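Local coordinates for protein halogenase PltM (Pseudomonas fluorescens, PDB 6BZN) that halogenates phenolic substrates, accepting an unusual range of substrates and halides, and binds FAD as a flavoprotein, at residues P92-I95 with I96-G100; H137-R140 with Q141-D144. One frame throughout, in Å; residues are numbered along the deposited sequence.

Contact 1: P92-I95 with I96-G100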
loop_
_atom_site.group_PDB
_atom_site.type_symbol
_atom_site.label_atom_id
_atom_site.label_comp_id
_atom_site.label_asym_id
_atom_site.label_seq_id
_atom_site.Cartn_x
_atom_site.Cartn_y
_atom_site.Cartn_z
ATOM N N PRO A 92 -15.744 5.000 -0.920
ATOM C CA PRO A 92 -15.852 5.717 -2.200
ATOM C C PRO A 92 -17.063 6.652 -2.300
ATOM O O PRO A 92 -16.944 7.736 -2.882
ATOM C CB PRO A 92 -15.947 4.605 -3.249
ATOM C CG PRO A 92 -16.067 3.330 -2.516
ATOM C CD PRO A 92 -15.729 3.536 -1.085
ATOM N N ASP A 93 -18.199 6.260 -1.719
ATOM C CA ASP A 93 -19.390 7.115 -1.790
ATOM C C ASP A 93 -19.162 8.392 -0.977
ATOM O O ASP A 93 -19.495 9.485 -1.436
ATOM C CB ASP A 93 -20.663 6.358 -1.378
ATOM C CG ASP A 93 -21.009 5.188 -2.341
ATOM O OD1 ASP A 93 -20.624 5.207 -3.533
ATOM O OD2 ASP A 93 -21.672 4.227 -1.895
ATOM N N LYS A 94 -18.522 8.271 0.181
ATOM C CA LYS A 94 -18.159 9.443 0.963
ATOM C C LYS A 94 -17.085 10.306 0.276
ATOM O O LYS A 94 -17.134 11.514 0.404
ATOM C CB LYS A 94 -17.695 9.085 2.373
ATOM C CG LYS A 94 -18.702 8.326 3.229
ATOM C CD LYS A 94 -19.918 9.161 3.617
ATOM C CE LYS A 94 -20.734 8.440 4.687
ATOM N NZ LYS A 94 -22.203 8.713 4.606
ATOM N N ILE A 95 -16.122 9.697 -0.421
ATOM C CA ILE A 95 -15.136 10.473 -1.216
ATOM C C ILE A 95 -15.815 11.319 -2.290
ATOM O O ILE A 95 -15.534 12.514 -2.411
ATOM C CB ILE A 95 -14.079 9.565 -1.875
ATOM C CG1 ILE A 95 -13.170 8.983 -0.791
ATOM C CG2 ILE A 95 -13.251 10.326 -2.925
ATOM C CD1 ILE A 95 -12.295 7.850 -1.269
ATOM N N ILE A 96 -16.713 10.697 -3.050
ATOM C CA ILE A 96 -17.440 11.392 -4.116
ATOM C C ILE A 96 -18.208 12.571 -3.513
ATOM O O ILE A 96 -18.171 13.678 -4.033
ATOM C CB ILE A 96 -18.403 10.412 -4.852
ATOM C CG1 ILE A 96 -17.621 9.321 -5.611
ATOM C CG2 ILE A 96 -19.373 11.134 -5.788
ATOM C CD1 ILE A 96 -16.692 9.789 -6.692
ATOM N N GLN A 97 -18.867 12.325 -2.385
ATOM C CA GLN A 97 -19.720 13.324 -1.731
ATOM C C GLN A 97 -18.956 14.507 -1.104
ATOM O O GLN A 97 -19.394 15.652 -1.203
ATOM C CB GLN A 97 -20.585 12.615 -0.680
ATOM C CG GLN A 97 -21.493 13.498 0.147
ATOM C CD GLN A 97 -22.303 12.708 1.165
ATOM O OE1 GLN A 97 -22.373 11.469 1.121
ATOM N NE2 GLN A 97 -22.930 13.424 2.086
ATOM N N HIS A 98 -17.817 14.234 -0.477
ATOM C CA HIS A 98 -17.094 15.248 0.305
ATOM C C HIS A 98 -15.794 15.742 -0.277
ATOM O O HIS A 98 -15.433 16.880 -0.022
ATOM C CB HIS A 98 -16.804 14.723 1.699
ATOM C CG HIS A 98 -18.037 14.427 2.480
ATOM N ND1 HIS A 98 -18.781 15.417 3.085
ATOM C CD2 HIS A 98 -18.678 13.263 2.729
ATOM C CE1 HIS A 98 -19.818 14.870 3.696
ATOM N NE2 HIS A 98 -19.775 13.563 3.501
ATOM N N VAL A 99 -15.064 14.896 -0.989
ATOM C CA VAL A 99 -13.810 15.305 -1.606
ATOM C C VAL A 99 -14.110 15.840 -3.006
ATOM O O VAL A 99 -13.676 16.931 -3.373
ATOM C CB VAL A 99 -12.795 14.149 -1.696
ATOM C CG1 VAL A 99 -11.496 14.642 -2.329
ATOM C CG2 VAL A 99 -12.516 13.568 -0.318
ATOM N N GLY A 100 -14.837 15.045 -3.783
ATOM C CA GLY A 100 -15.273 15.459 -5.103
ATOM C C GLY A 100 -15.519 14.282 -6.006
ATOM O O GLY A 100 -14.944 13.202 -5.828
HETATM O O HOH W 1 -21.575 11.695 4.834
#
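The carbonyl oxygen I95 O is gripped by two backbone N-H groups at the C-terminal end of the short helix 92-98, and it illustrates how a last turn is closed. V99 N reaches I95 O over 2.8 Å in a rather bent bond (143° at the hydrogen), while G100 N meets I95 O almost straight at 3.0 Å. The second bond steps back five residues. G100, with positive phi, is the first residue to leave helical angles, and its backbone conformation (phi 155°, psi 157°) calls for glycine.

Upstream, ordinary i to i+4 bonds hold the turns, and the shortest of these joins H98 N to K94 O at 2.9 Å. K94 O also lies near the plane of the H98 ring at its edge, 3.3 Å from H98 CD2. At the ring edge, in its plane, a water bridges K94 NZ, 3.1 Å away, and H98 NE2, 2.9 Å away. Bends at chi2 and chi4 bring the K94 ammonium to this water, which spans two nitrogens, K94 NZ and H98 NE2, that are 5.5 Å apart; its in-plane position suits a bond to NE2.

On the buried flank, I95 CG2 is 4.0 Å from V99 CB, the two side chains lying side by side and pointing the same way. I95 continues onto A136 and L138 of strand 134-138, P92 and I96 rest on C104 of strand 104-107, and V99 meets F146 of helix 140-153.

Contact 2: H137-R140 with Q141-D144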
loop_
_atom_site.group_PDB
_atom_site.type_symbol
_atom_site.label_atom_id
_atom_site.label_comp_id
_atom_site.label_asym_id
_atom_site.label_seq_id
_atom_site.Cartn_x
_atom_site.Cartn_y
_atom_site.Cartn_z
ATOM N N HIS A 137 -10.528 3.362 -5.539
ATOM C CA HIS A 137 -9.333 3.647 -6.313
ATOM C C HIS A 137 -9.093 5.150 -6.143
ATOM O O HIS A 137 -9.849 5.970 -6.659
ATOM C CB HIS A 137 -9.540 3.342 -7.778
ATOM C CG HIS A 137 -9.530 1.884 -8.096
ATOM N ND1 HIS A 137 -10.013 1.387 -9.284
ATOM C CD2 HIS A 137 -9.075 0.820 -7.394
ATOM C CE1 HIS A 137 -9.842 0.077 -9.307
ATOM N NE2 HIS A 137 -9.275 -0.290 -8.170
ATOM N N LEU A 138 -8.042 5.482 -5.404
ATOM C CA LEU A 138 -7.780 6.846 -4.952
ATOM C C LEU A 138 -7.085 7.660 -6.022
ATOM O O LEU A 138 -5.991 7.294 -6.459
ATOM C CB LEU A 138 -6.911 6.802 -3.699
ATOM C CG LEU A 138 -7.447 6.042 -2.490
ATOM C CD1 LEU A 138 -6.347 5.864 -1.477
ATOM C CD2 LEU A 138 -8.619 6.772 -1.859
ATOM N N PHE A 139 -7.712 8.757 -6.455
ATOM C CA PHE A 139 -7.100 9.689 -7.386
ATOM C C PHE A 139 -6.299 10.626 -6.512
ATOM O O PHE A 139 -6.830 11.585 -5.947
ATOM C CB PHE A 139 -8.174 10.410 -8.217
ATOM C CG PHE A 139 -7.642 11.254 -9.347
ATOM C CD1 PHE A 139 -6.751 10.730 -10.281
ATOM C CD2 PHE A 139 -8.089 12.572 -9.522
ATOM C CE1 PHE A 139 -6.292 11.500 -11.344
ATOM C CE2 PHE A 139 -7.624 13.343 -10.591
ATOM C CZ PHE A 139 -6.732 12.802 -11.499
ATOM N N ARG A 140 -5.013 10.321 -6.370
ATOM C CA ARG A 140 -4.223 10.881 -5.266
ATOM C C ARG A 140 -4.056 12.400 -5.298
ATOM O O ARG A 140 -4.033 13.041 -4.241
ATOM C CB ARG A 140 -2.871 10.181 -5.181
ATOM C CG ARG A 140 -2.961 8.715 -4.761
ATOM C CD ARG A 140 -3.360 8.524 -3.300
ATOM N NE ARG A 140 -2.359 9.174 -2.451
ATOM C CZ ARG A 140 -1.199 8.635 -2.084
ATOM N NH1 ARG A 140 -0.895 7.378 -2.367
ATOM N NH2 ARG A 140 -0.351 9.365 -1.371
ATOM N N GLN A 141 -3.991 13.002 -6.484
ATOM C CA GLN A 141 -3.965 14.468 -6.523
ATOM C C GLN A 141 -5.093 15.114 -5.724
ATOM O O GLN A 141 -4.891 16.136 -5.089
ATOM C CB GLN A 141 -3.944 15.014 -7.954
ATOM C CG GLN A 141 -5.135 14.668 -8.825
ATOM C CD GLN A 141 -5.218 15.568 -10.045
ATOM O OE1 GLN A 141 -4.508 15.365 -11.022
ATOM N NE2 GLN A 141 -6.103 16.577 -9.987
ATOM N N ASP A 142 -6.290 14.539 -5.768
ATOM C CA ASP A 142 -7.445 15.140 -5.094
ATOM C C ASP A 142 -7.552 14.667 -3.658
ATOM O O ASP A 142 -7.859 15.452 -2.763
ATOM C CB ASP A 142 -8.732 14.840 -5.848
ATOM C CG ASP A 142 -8.843 15.599 -7.186
ATOM O OD1 ASP A 142 -8.043 16.529 -7.473
ATOM O OD2 ASP A 142 -9.758 15.235 -7.966
ATOM N N ILE A 143 -7.269 13.388 -3.435
ATOM C CA ILE A 143 -7.301 12.811 -2.099
ATOM C C ILE A 143 -6.275 13.491 -1.195
ATOM O O ILE A 143 -6.614 13.901 -0.081
ATOM C CB ILE A 143 -7.059 11.277 -2.153
ATOM C CG1 ILE A 143 -8.219 10.574 -2.871
ATOM C CG2 ILE A 143 -6.824 10.682 -0.769
ATOM C CD1 ILE A 143 -9.549 10.609 -2.158
ATOM N N ASP A 144 -5.041 13.619 -1.675
ATOM C CA ASP A 144 -3.956 14.193 -0.860
ATOM C C ASP A 144 -4.166 15.671 -0.577
ATOM O O ASP A 144 -3.857 16.132 0.510
ATOM C CB ASP A 144 -2.578 13.947 -1.493
ATOM C CG ASP A 144 -2.169 12.462 -1.437
ATOM O OD1 ASP A 144 -3.044 11.579 -1.280
ATOM O OD2 ASP A 144 -0.969 12.169 -1.552
#
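Q141 lays its side chain over one face of the F139 ring, off toward the rim, with Q141 CG 3.7 Å from the ring centroid in a CH-pi contact. A chi1 of 61° sets CG between the backbone N and the carbonyl carbon; from there the chain runs out beside the phenyl group, and the amide comes to lie within 19° of the ring plane. The rotation of that amide is fixed further by its neighbour: Q141 NE2 gives a nearly straight hydrogen bond of 3.2 Å to D142 OD1, which it meets from above the carboxylate. The other oxygen, D142 OD2, faces the ring's edge, 3.5 Å from F139 CD2, with the carboxylate standing almost perpendicular to the ring.

F139 is also the N-cap residue of helix 140-153. Its carbonyl oxygen F139 O takes D142 N at 3.0 Å and I143 N at 3.1 Å from opposite faces of its plane, so one cap oxygen serves two N-H groups of the first turn.

R140, the next residue, grips D144 side-on, one turn further on. R140 NE meets OD1 of D144 at 2.8 Å in a straight bond, and R140 NH2 uses the syn lone pair of D144 OD2 at 2.9 Å. Bends at chi2 and chi3 curl the arginine so that its NE edge turns to D144, and the paired charges probably stabilise each other. R140 binds FAD in the flavin-bound protein, though no flavin is present here; its NH1 bonds G63 O, and D144 OD2 receives a weak bond from I33 N at the start of helix 33-44.

The whole is a strand-to-helix junction: strand 134-138 pairs with strand 104-107, and L138 and I143 meet at right angles against I95 of helix 92-98.

Contacts 1 and 2 show the two ends of helices being closed in complementary ways, one at a C-terminus and one at an N-terminus, with their centres 11 Å apart. They touch through apolar contacts of I95, whose CG2 packs against I143 CD1 at 3.8 Å and whose CD1 packs against L138 CD2 at 3.9 Å, and through V99 CG1 against the backbone oxygen D142 O at 3.8 Å. Only contact 2 includes a residue that binds FAD in the flavin-bound protein, R140; the flavin is absent from this model. The R140 side chain is about 3 Å from that of I33, another such residue. Contact 1 stands further back, the side chain of I95 being about 9 Å from those of both I33 and R140.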